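Succinate--CoA ligase subunit alpha (Campylobacter jejuni, PDB 6MEL) belongs to the CoA ligase alpha-subunit family and joins a Rossmann-like CoA-binding domain to a second alpha/beta domain of the CoA-ligase type. Local coordinates at residues F54-K62 and I83-K91; G177-G185 and M245-G253. One frame throughout, in Å; residues are numbered along the deposited sequence.

How the interactions relate
Interaction 1 and interaction 2 lie in the two different domains of the chain. Interaction 1 (54-62 with 83-91) joins two helices on one face of the N-terminal Rossmann-like sheet. Interaction 2 (177-185 with 245-253) joins two loops of the CoA-ligase domain, and another protein chain of the assembly reaches it. In sequence the two follow one another: both segments of interaction 1 come before either segment of interaction 2. Their centres are 27 Å apart, the nearest atoms are about 10 Å apart, and they do not touch. Their chemistry also differs. A glutamate carboxylate grips a helix start in interaction 1, whereas a backbone bond and a histidine face hold interaction 2.

Interaction 1: residues F54-K62 and I83-K91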
ATOM      1  N   PHE A  54       2.903 -29.490  14.090  1.00 45.82           N
ATOM      2  CA  PHE A  54       3.657 -30.160  13.073  1.00 42.91           C
ATOM      3  C   PHE A  54       4.786 -29.259  12.589  1.00 44.14           C
ATOM      4  O   PHE A  54       4.685 -28.007  12.694  1.00 44.12           O
ATOM      5  CB  PHE A  54       2.742 -30.506  11.910  1.00 44.11           C
ATOM      6  CG  PHE A  54       1.575 -31.365  12.290  1.00 47.05           C
ATOM      7  CD1 PHE A  54       1.679 -32.760  12.265  1.00 52.32           C
ATOM      8  CD2 PHE A  54       0.385 -30.795  12.687  1.00 47.61           C
ATOM      9  CE1 PHE A  54       0.601 -33.556  12.639  1.00 51.70           C
ATOM     10  CE2 PHE A  54      -0.699 -31.588  13.047  1.00 48.65           C
ATOM     11  CZ  PHE A  54      -0.589 -32.962  13.027  1.00 49.70           C
ATOM     12  N   ASP A  55       5.826 -29.871  12.011  1.00 41.39           N
ATOM     13  CA  ASP A  55       6.934 -29.105  11.449  1.00 44.43           C
ATOM     14  C   ASP A  55       6.562 -28.481  10.100  1.00 40.65           C
ATOM     15  O   ASP A  55       7.173 -27.506   9.731  1.00 43.07           O
ATOM     16  CB  ASP A  55       8.184 -29.960  11.270  1.00 46.47           C
ATOM     17  CG  ASP A  55       8.801 -30.383  12.598  1.00 50.27           C
ATOM     18  OD1 ASP A  55       8.935 -29.537  13.508  1.00 51.55           O
ATOM     19  OD2 ASP A  55       9.087 -31.541  12.715  1.00 53.33           O
ATOM     20  N   THR A  56       5.671 -29.146   9.349  1.00 40.44           N
ATOM     21  CA  THR A  56       5.401 -28.863   7.958  1.00 40.42           C
ATOM     22  C   THR A  56       3.892 -28.947   7.724  1.00 42.63           C
ATOM     23  O   THR A  56       3.162 -29.729   8.397  1.00 41.64           O
ATOM     24  CB  THR A  56       6.123 -29.835   7.012  1.00 42.46           C
ATOM     25  OG1 THR A  56       5.535 -31.123   7.157  1.00 45.03           O
ATOM     26  CG2 THR A  56       7.603 -29.945   7.299  1.00 44.06           C
ATOM     27  N   VAL A  57       3.413 -28.161   6.756  1.00 38.75           N
ATOM     28  CA  VAL A  57       2.014 -28.255   6.376  1.00 40.45           C
ATOM     29  C   VAL A  57       1.724 -29.669   5.853  1.00 40.22           C
ATOM     30  O   VAL A  57       0.632 -30.190   6.056  1.00 39.85           O
ATOM     31  CB  VAL A  57       1.620 -27.191   5.327  1.00 39.70           C
ATOM     32  CG1 VAL A  57       0.173 -27.324   4.914  1.00 38.72           C
ATOM     33  CG2 VAL A  57       1.888 -25.775   5.845  1.00 41.22           C
ATOM     34  N   ALA A  58       2.669 -30.262   5.113  1.00 42.61           N
ATOM     35  CA  ALA A  58       2.433 -31.584   4.505  1.00 42.42           C
ATOM     36  C   ALA A  58       2.125 -32.627   5.590  1.00 44.02           C
ATOM     37  O   ALA A  58       1.196 -33.398   5.420  1.00 45.30           O
ATOM     38  CB  ALA A  58       3.617 -32.017   3.672  1.00 45.72           C
ATOM     39  N   ASP A  59       2.877 -32.609   6.696  1.00 44.42           N
ATOM     40  CA  ASP A  59       2.634 -33.523   7.864  1.00 47.66           C
ATOM     41  C   ASP A  59       1.262 -33.257   8.485  1.00 47.35           C
ATOM     42  O   ASP A  59       0.523 -34.188   8.789  1.00 46.46           O
ATOM     43  CB  ASP A  59       3.697 -33.356   8.951  1.00 52.55           C
ATOM     44  CG  ASP A  59       5.069 -33.931   8.605  1.00 54.95           C
ATOM     45  OD1 ASP A  59       5.147 -34.687   7.648  1.00 56.02           O
ATOM     46  OD2 ASP A  59       6.051 -33.609   9.309  1.00 62.23           O
ATOM     47  N   ALA A  60       0.896 -31.977   8.619  1.00 42.94           N
ATOM     48  CA  ALA A  60      -0.370 -31.606   9.209  1.00 43.02           C
ATOM     49  C   ALA A  60      -1.533 -32.091   8.340  1.00 45.01           C
ATOM     50  O   ALA A  60      -2.545 -32.587   8.856  1.00 44.14           O
ATOM     51  CB  ALA A  60      -0.446 -30.110   9.399  1.00 41.95           C
ATOM     52  N   VAL A  61      -1.419 -31.909   7.023  1.00 45.40           N
ATOM     53  CA  VAL A  61      -2.505 -32.279   6.100  1.00 47.48           C
ATOM     54  C   VAL A  61      -2.683 -33.824   6.087  1.00 50.17           C
ATOM     55  O   VAL A  61      -3.794 -34.329   6.044  1.00 50.76           O
ATOM     56  CB  VAL A  61      -2.231 -31.716   4.696  1.00 46.53           C
ATOM     57  CG1 VAL A  61      -3.022 -32.459   3.624  1.00 49.38           C
ATOM     58  CG2 VAL A  61      -2.517 -30.224   4.656  1.00 47.79           C
ATOM     59  N   LYS A  62      -1.579 -34.568   6.104  1.00 51.39           N
ATOM     60  CA  LYS A  62      -1.614 -36.032   6.154  1.00 57.46           C
ATOM     61  C   LYS A  62      -2.315 -36.521   7.444  1.00 58.02           C
ATOM     62  O   LYS A  62      -3.168 -37.404   7.373  1.00 54.57           O
ATOM     63  CB  LYS A  62      -0.191 -36.576   6.031  1.00 62.61           C
ATOM     64  CG  LYS A  62      -0.067 -38.093   6.140  1.00 71.75           C
ATOM     65  CD  LYS A  62       1.248 -38.652   5.593  1.00 79.47           C
ATOM     66  CE  LYS A  62       2.430 -38.503   6.536  1.00 82.07           C
ATOM     67  NZ  LYS A  62       3.141 -39.798   6.689  1.00 86.36           N
ATOM     68  N   ILE A  83       3.251 -20.766  -0.579  1.00 33.68           N
ATOM     69  CA  ILE A  83       3.746 -21.791  -1.492  1.00 34.96           C
ATOM     70  C   ILE A  83       3.683 -23.171  -0.810  1.00 35.53           C
ATOM     71  O   ILE A  83       3.265 -24.102  -1.424  1.00 34.45           O
ATOM     72  CB  ILE A  83       5.160 -21.437  -1.989  1.00 34.44           C
ATOM     73  CG1 ILE A  83       5.087 -20.258  -2.969  1.00 33.67           C
ATOM     74  CG2 ILE A  83       5.849 -22.639  -2.627  1.00 34.87           C
ATOM     75  CD1 ILE A  83       6.443 -19.694  -3.339  1.00 35.45           C
ATOM     76  N   GLU A  84       4.121 -23.271   0.445  1.00 34.53           N
ATOM     77  CA  GLU A  84       4.072 -24.515   1.196  1.00 37.58           C
ATOM     78  C   GLU A  84       2.634 -25.072   1.287  1.00 36.70           C
ATOM     79  O   GLU A  84       2.371 -26.246   1.055  1.00 37.33           O
ATOM     80  CB  GLU A  84       4.614 -24.269   2.603  1.00 37.63           C
ATOM     81  CG  GLU A  84       4.686 -25.542   3.438  1.00 38.56           C
ATOM     82  CD  GLU A  84       5.302 -25.393   4.811  1.00 40.72           C
ATOM     83  OE1 GLU A  84       5.635 -24.210   5.241  1.00 41.56           O
ATOM     84  OE2 GLU A  84       5.404 -26.440   5.487  1.00 40.22           O
ATOM     85  N   ALA A  85       1.687 -24.205   1.612  1.00 37.03           N
ATOM     86  CA  ALA A  85       0.287 -24.568   1.695  1.00 36.67           C
ATOM     87  C   ALA A  85      -0.213 -25.102   0.354  1.00 36.99           C
ATOM     88  O   ALA A  85      -0.877 -26.143   0.316  1.00 35.53           O
ATOM     89  CB  ALA A  85      -0.538 -23.389   2.154  1.00 35.84           C
ATOM     90  N   ALA A  86       0.119 -24.399  -0.731  1.00 35.05           N
ATOM     91  CA  ALA A  86      -0.318 -24.798  -2.040  1.00 36.03           C
ATOM     92  C   ALA A  86       0.312 -26.140  -2.419  1.00 36.54           C
ATOM     93  O   ALA A  86      -0.375 -27.007  -2.994  1.00 36.52           O
ATOM     94  CB  ALA A  86       0.001 -23.740  -3.058  1.00 35.49           C
ATOM     95  N   ASP A  87       1.591 -26.300  -2.109  1.00 37.27           N
ATOM     96  CA  ASP A  87       2.293 -27.554  -2.396  1.00 39.89           C
ATOM     97  C   ASP A  87       1.647 -28.743  -1.667  1.00 40.52           C
ATOM     98  O   ASP A  87       1.592 -29.823  -2.190  1.00 39.13           O
ATOM     99  CB  ASP A  87       3.781 -27.493  -2.055  1.00 39.22           C
ATOM    100  CG  ASP A  87       4.575 -28.534  -2.829  1.00 41.46           C
ATOM    101  OD1 ASP A  87       4.689 -28.354  -4.073  1.00 39.51           O
ATOM    102  OD2 ASP A  87       5.081 -29.507  -2.180  1.00 41.24           O
ATOM    103  N   ALA A  88       1.131 -28.533  -0.461  1.00 42.14           N
ATOM    104  CA  ALA A  88       0.584 -29.644   0.349  1.00 42.21           C
ATOM    105  C   ALA A  88      -0.870 -29.992  -0.006  1.00 42.77           C
ATOM    106  O   ALA A  88      -1.409 -30.914   0.579  1.00 44.00           O
ATOM    107  CB  ALA A  88       0.630 -29.256   1.811  1.00 43.04           C
ATOM    108  N   GLY A  89      -1.545 -29.195  -0.837  1.00 40.82           N
ATOM    109  CA  GLY A  89      -2.963 -29.478  -1.192  1.00 41.30           C
ATOM    110  C   GLY A  89      -3.986 -28.638  -0.416  1.00 43.61           C
ATOM    111  O   GLY A  89      -5.199 -28.874  -0.541  1.00 42.87           O
ATOM    112  N   ILE A  90      -3.555 -27.602   0.321  1.00 38.08           N
ATOM    113  CA  ILE A  90      -4.524 -26.653   0.887  1.00 37.79           C
ATOM    114  C   ILE A  90      -5.351 -25.998  -0.228  1.00 38.46           C
ATOM    115  O   ILE A  90      -4.810 -25.650  -1.254  1.00 38.04           O
ATOM    116  CB  ILE A  90      -3.816 -25.613   1.769  1.00 38.98           C
ATOM    117  CG1 ILE A  90      -3.122 -26.288   2.951  1.00 39.28           C
ATOM    118  CG2 ILE A  90      -4.785 -24.530   2.226  1.00 38.26           C
ATOM    119  CD1 ILE A  90      -4.080 -26.969   3.936  1.00 41.62           C
ATOM    120  N   LYS A  91      -6.664 -25.821   0.012  1.00 38.46           N
ATOM    121  CA  LYS A  91      -7.585 -25.270  -0.983  1.00 41.17           C
ATOM    122  C   LYS A  91      -7.916 -23.794  -0.728  1.00 37.80           C
ATOM    123  O   LYS A  91      -8.266 -23.094  -1.643  1.00 37.56           O
ATOM    124  CB  LYS A  91      -8.860 -26.105  -1.040  1.00 46.48           C
ATOM    125  CG  LYS A  91      -8.627 -27.528  -1.559  1.00 54.51           C
ATOM    126  CD  LYS A  91      -7.822 -27.597  -2.848  1.00 61.57           C
ATOM    127  CE  LYS A  91      -7.252 -28.975  -3.154  1.00 68.36           C
ATOM    128  NZ  LYS A  91      -6.025 -28.880  -3.992  1.00 72.40           N
TER
HETATM  129  O   HOH W   1       7.062 -25.568   7.698  1.00 38.87           O
HETATM  130  O   HOH W   2       5.123 -28.836   3.899  1.00 42.16           O
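This is a helix-to-helix contact on one face of the N-terminal sheet, where the start of helix 57-64 meets the last turn of helix 78-87. Its polar part is Glu84, which reaches across to the helix start. Val57 N donates to Glu84 OE2 at 2.9 Å in a nearly straight bond (171° at the hydrogen). The donor comes from above the carboxylate plane, 45° out of it. Glu84 holds CG anti to its backbone N (chi1 -176°) and stays extended beyond it, which carries the acid across the gap. Two waters also donate to OE2. One bridges to Asp55 O and the other to Ala58 N. Three donors therefore grip this oxygen, and the helix N-terminus would be expected to favour its ionised form. Thr56 caps the same helix, its OG1 accepting from Asp59 N at 3.1 Å.

Both helices are connections of the Rossmann-like fold. Helix 57-64 leads from strand 51-54 to strand 68-71, and helix 78-87 leads on to strand 92-95. Val57 and Ile90 both rest on Ile12 of strand 10-14 beneath.

The apolar part centres on Val57. Val57 CG2 lies against the Glu84 carboxylate, 3.6 Å from Glu84 CD. The other branch, Val57 CG1, packs 3.7 Å from Ala88 CB and 4.0 Å from Ile90 CG1. One turn on, Val61 CG2 meets Ile90 CD1 at 3.7 Å. Ala88 CB also faces Ala58 CA. Gly89, at positive phi, ends helix 78-87 in a Schellman motif, with Ile90 N bonded back to Ala85 O at 3.0 Å.

Interaction 2: residues G177-G185 and M245-G253; sequences GIGGDPIIG and MGHAGAIVG
Gly249 N donates to Gly180 O at 2.9 Å, in the carbonyl plane but bent at the hydrogen (142°), and this one bond ties the loop 177-185 to a type I turn running from His247 to Ala250. The same turn closes on itself through Ala250 N to His247 O. The Gly180 oxygen also sits 3.3 Å from His247 CB.

His247 lays one ring face against Gly180. Gly180 CA stands 3.8 Å above the ring plane, somewhat to one side of the ring centre, and makes a CH-pi contact. With no side chain at Gly180, the ring can come this close. The imidazole has CG anti to its carbonyl carbon (chi1 -75°), and a bond from ND1 to Glu209 helps fix its rotation.

The two loops follow strands 172-177 and 230-235 of the same mixed sheet in the CoA-ligase domain.

Ala248 CB packs at 4.0 Å from both Pro182 CD and Asp181 OD1. That oxygen is held elsewhere, by Asn123 ND2. Gly249 CA lies against the peptide between Asp181 and Pro182, 3.9 Å from Pro182 N. On the assembly side, Gly249 O accepts from a basic side chain of another chain.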
ATOM      1  N   GLY A 177     -12.489 -10.205   4.664  1.00 36.19           N
ATOM      2  CA  GLY A 177     -11.502  -9.153   4.437  1.00 36.39           C
ATOM      3  C   GLY A 177     -10.549  -9.607   3.333  1.00 36.97           C
ATOM      4  O   GLY A 177      -9.854 -10.560   3.548  1.00 35.41           O
ATOM      5  N   ILE A 178     -10.545  -8.934   2.165  1.00 34.86           N
ATOM      6  CA  ILE A 178      -9.778  -9.383   1.022  1.00 35.89           C
ATOM      7  C   ILE A 178      -8.344  -8.826   0.979  1.00 34.65           C
ATOM      8  O   ILE A 178      -7.573  -9.299   0.150  1.00 35.40           O
ATOM      9  CB  ILE A 178     -10.512  -9.103  -0.290  1.00 36.83           C
ATOM     10  CG1 ILE A 178     -10.738  -7.609  -0.529  1.00 38.07           C
ATOM     11  CG2 ILE A 178     -11.793  -9.936  -0.359  1.00 37.62           C
ATOM     12  CD1 ILE A 178     -11.322  -7.312  -1.870  1.00 37.09           C
ATOM     13  N   GLY A 179      -8.017  -7.833   1.816  1.00 33.07           N
ATOM     14  CA  GLY A 179      -6.679  -7.346   2.001  1.00 34.43           C
ATOM     15  C   GLY A 179      -6.418  -5.995   1.363  1.00 34.77           C
ATOM     16  O   GLY A 179      -7.092  -5.579   0.394  1.00 33.38           O
ATOM     17  N   GLY A 180      -5.410  -5.322   1.934  1.00 34.72           N
ATOM     18  CA  GLY A 180      -5.040  -3.953   1.581  1.00 35.80           C
ATOM     19  C   GLY A 180      -3.766  -3.852   0.735  1.00 34.64           C
ATOM     20  O   GLY A 180      -3.219  -2.765   0.574  1.00 36.74           O
ATOM     21  N   ASP A 181      -3.281  -4.980   0.219  1.00 34.49           N
ATOM     22  CA  ASP A 181      -2.035  -5.013  -0.551  1.00 34.44           C
ATOM     23  C   ASP A 181      -2.335  -4.889  -2.049  1.00 34.51           C
ATOM     24  O   ASP A 181      -3.476  -5.020  -2.514  1.00 36.16           O
ATOM     25  CB  ASP A 181      -1.244  -6.281  -0.233  1.00 35.52           C
ATOM     26  CG  ASP A 181      -0.500  -6.220   1.088  1.00 36.69           C
ATOM     27  OD1 ASP A 181      -0.564  -5.169   1.757  1.00 38.08           O
ATOM     28  OD2 ASP A 181       0.183  -7.232   1.425  1.00 35.87           O
ATOM     29  N   PRO A 182      -1.320  -4.581  -2.864  1.00 33.93           N
ATOM     30  CA  PRO A 182      -1.521  -4.402  -4.293  1.00 36.18           C
ATOM     31  C   PRO A 182      -1.858  -5.703  -5.026  1.00 34.76           C
ATOM     32  O   PRO A 182      -2.596  -5.683  -6.004  1.00 36.52           O
ATOM     33  CB  PRO A 182      -0.177  -3.846  -4.807  1.00 37.51           C
ATOM     34  CG  PRO A 182       0.683  -3.563  -3.585  1.00 36.70           C
ATOM     35  CD  PRO A 182       0.062  -4.322  -2.445  1.00 36.82           C
ATOM     36  N   ILE A 183      -1.309  -6.811  -4.546  1.00 33.19           N
ATOM     37  CA  ILE A 183      -1.744  -8.146  -5.009  1.00 33.38           C
ATOM     38  C   ILE A 183      -2.435  -8.878  -3.848  1.00 34.66           C
ATOM     39  O   ILE A 183      -1.827  -9.054  -2.793  1.00 36.01           O
ATOM     40  CB  ILE A 183      -0.553  -8.961  -5.513  1.00 35.75           C
ATOM     41  CG1 ILE A 183       0.213  -8.278  -6.644  1.00 37.73           C
ATOM     42  CG2 ILE A 183      -0.979 -10.370  -5.891  1.00 37.53           C
ATOM     43  CD1 ILE A 183       1.464  -9.067  -7.047  1.00 37.92           C
ATOM     44  N   ILE A 184      -3.672  -9.321  -4.083  1.00 34.25           N
ATOM     45  CA  ILE A 184      -4.453 -10.054  -3.143  1.00 33.83           C
ATOM     46  C   ILE A 184      -5.019 -11.264  -3.867  1.00 34.08           C
ATOM     47  O   ILE A 184      -4.719 -11.492  -5.028  1.00 36.72           O
ATOM     48  CB  ILE A 184      -5.559  -9.163  -2.539  1.00 35.32           C
ATOM     49  CG1 ILE A 184      -6.440  -8.528  -3.615  1.00 37.23           C
ATOM     50  CG2 ILE A 184      -4.969  -8.099  -1.606  1.00 34.78           C
ATOM     51  CD1 ILE A 184      -7.712  -7.933  -3.073  1.00 39.35           C
ATOM     52  N   GLY A 185      -5.800 -12.064  -3.149  1.00 35.45           N
ATOM     53  CA  GLY A 185      -6.353 -13.270  -3.696  1.00 37.28           C
ATOM     54  C   GLY A 185      -7.771 -13.065  -4.182  1.00 37.37           C
ATOM     55  O   GLY A 185      -8.021 -12.234  -5.080  1.00 36.35           O
ATOM     56  N   MET A 245      -1.722   5.782   1.650  1.00 38.79           N
ATOM     57  CA  MET A 245      -2.584   6.014   2.805  1.00 36.67           C
ATOM     58  C   MET A 245      -2.626   4.748   3.686  1.00 35.56           C
ATOM     59  O   MET A 245      -3.600   3.975   3.720  1.00 35.45           O
ATOM     60  CB  MET A 245      -3.963   6.448   2.325  1.00 37.33           C
ATOM     61  CG  MET A 245      -3.888   7.610   1.283  1.00 42.48           C
ATOM     62  SD  MET A 245      -3.077   9.169   1.918  1.00 47.84           S
ATOM     63  CE  MET A 245      -4.434   9.541   2.993  1.00 38.34           C
ATOM     64  N   GLY A 246      -1.517   4.512   4.378  1.00 35.37           N
ATOM     65  CA  GLY A 246      -1.332   3.370   5.262  1.00 36.86           C
ATOM     66  C   GLY A 246      -1.094   2.082   4.492  1.00 36.03           C
ATOM     67  O   GLY A 246       0.016   1.582   4.402  1.00 38.35           O
ATOM     68  N   HIS A 247      -2.159   1.511   3.950  1.00 36.73           N
ATOM     69  CA  HIS A 247      -2.048   0.249   3.178  1.00 37.81           C
ATOM     70  C   HIS A 247      -1.115   0.383   1.963  1.00 34.02           C
ATOM     71  O   HIS A 247      -1.215   1.329   1.148  1.00 34.54           O
ATOM     72  CB  HIS A 247      -3.419  -0.137   2.630  1.00 37.43           C
ATOM     73  CG  HIS A 247      -4.344  -0.694   3.634  1.00 38.82           C
ATOM     74  ND1 HIS A 247      -5.682  -0.696   3.401  1.00 36.64           N
ATOM     75  CD2 HIS A 247      -4.127  -1.337   4.807  1.00 38.93           C
ATOM     76  CE1 HIS A 247      -6.283  -1.282   4.412  1.00 43.06           C
ATOM     77  NE2 HIS A 247      -5.344  -1.732   5.285  1.00 38.84           N
ATOM     78  N   ALA A 248      -0.264  -0.624   1.747  1.00 34.49           N
ATOM     79  CA  ALA A 248       0.606  -0.621   0.546  1.00 34.69           C
ATOM     80  C   ALA A 248      -0.229  -0.434  -0.733  1.00 35.00           C
ATOM     81  O   ALA A 248       0.215   0.158  -1.645  1.00 34.55           O
ATOM     82  CB  ALA A 248       1.393  -1.904   0.500  1.00 37.17           C
ATOM     83  N   GLY A 249      -1.455  -0.969  -0.783  1.00 33.66           N
ATOM     84  CA  GLY A 249      -2.254  -0.873  -1.978  1.00 34.22           C
ATOM     85  C   GLY A 249      -2.982   0.455  -2.130  1.00 34.96           C
ATOM     86  O   GLY A 249      -3.547   0.744  -3.192  1.00 35.05           O
ATOM     87  N   ALA A 250      -2.979   1.287  -1.087  1.00 36.35           N
ATOM     88  CA  ALA A 250      -3.852   2.448  -1.072  1.00 35.79           C
ATOM     89  C   ALA A 250      -3.099   3.673  -1.577  1.00 36.15           C
ATOM     90  O   ALA A 250      -2.720   4.543  -0.793  1.00 36.28           O
ATOM     91  CB  ALA A 250      -4.419   2.683   0.307  1.00 36.42           C
ATOM     92  N   ILE A 251      -2.968   3.762  -2.895  1.00 37.30           N
ATOM     93  CA  ILE A 251      -2.232   4.836  -3.522  1.00 39.47           C
ATOM     94  C   ILE A 251      -2.869   5.104  -4.887  1.00 39.99           C
ATOM     95  O   ILE A 251      -3.164   4.175  -5.627  1.00 37.07           O
ATOM     96  CB  ILE A 251      -0.725   4.524  -3.589  1.00 41.88           C
ATOM     97  CG1 ILE A 251       0.015   5.649  -4.316  1.00 47.76           C
ATOM     98  CG2 ILE A 251      -0.437   3.176  -4.232  1.00 46.26           C
ATOM     99  CD1 ILE A 251       1.514   5.659  -4.041  1.00 52.31           C
ATOM    100  N   VAL A 252      -3.186   6.368  -5.145  1.00 39.25           N
ATOM    101  CA  VAL A 252      -3.777   6.786  -6.413  1.00 40.98           C
ATOM    102  C   VAL A 252      -2.635   7.152  -7.372  1.00 44.29           C
ATOM    103  O   VAL A 252      -1.987   8.189  -7.195  1.00 42.36           O
ATOM    104  CB  VAL A 252      -4.732   7.969  -6.213  1.00 41.87           C
ATOM    105  CG1 VAL A 252      -5.319   8.444  -7.535  1.00 46.37           C
ATOM    106  CG2 VAL A 252      -5.866   7.658  -5.251  1.00 43.20           C
ATOM    107  N   GLY A 253      -2.360   6.264  -8.333  1.00 47.17           N
ATOM    108  CA  GLY A 253      -1.338   6.480  -9.389  1.00 51.43           C
ATOM    109  C   GLY A 253      -1.911   7.138 -10.638  1.00 53.80           C
ATOM    110  O   GLY A 253      -1.250   7.912 -11.254  1.00 66.92           O
TER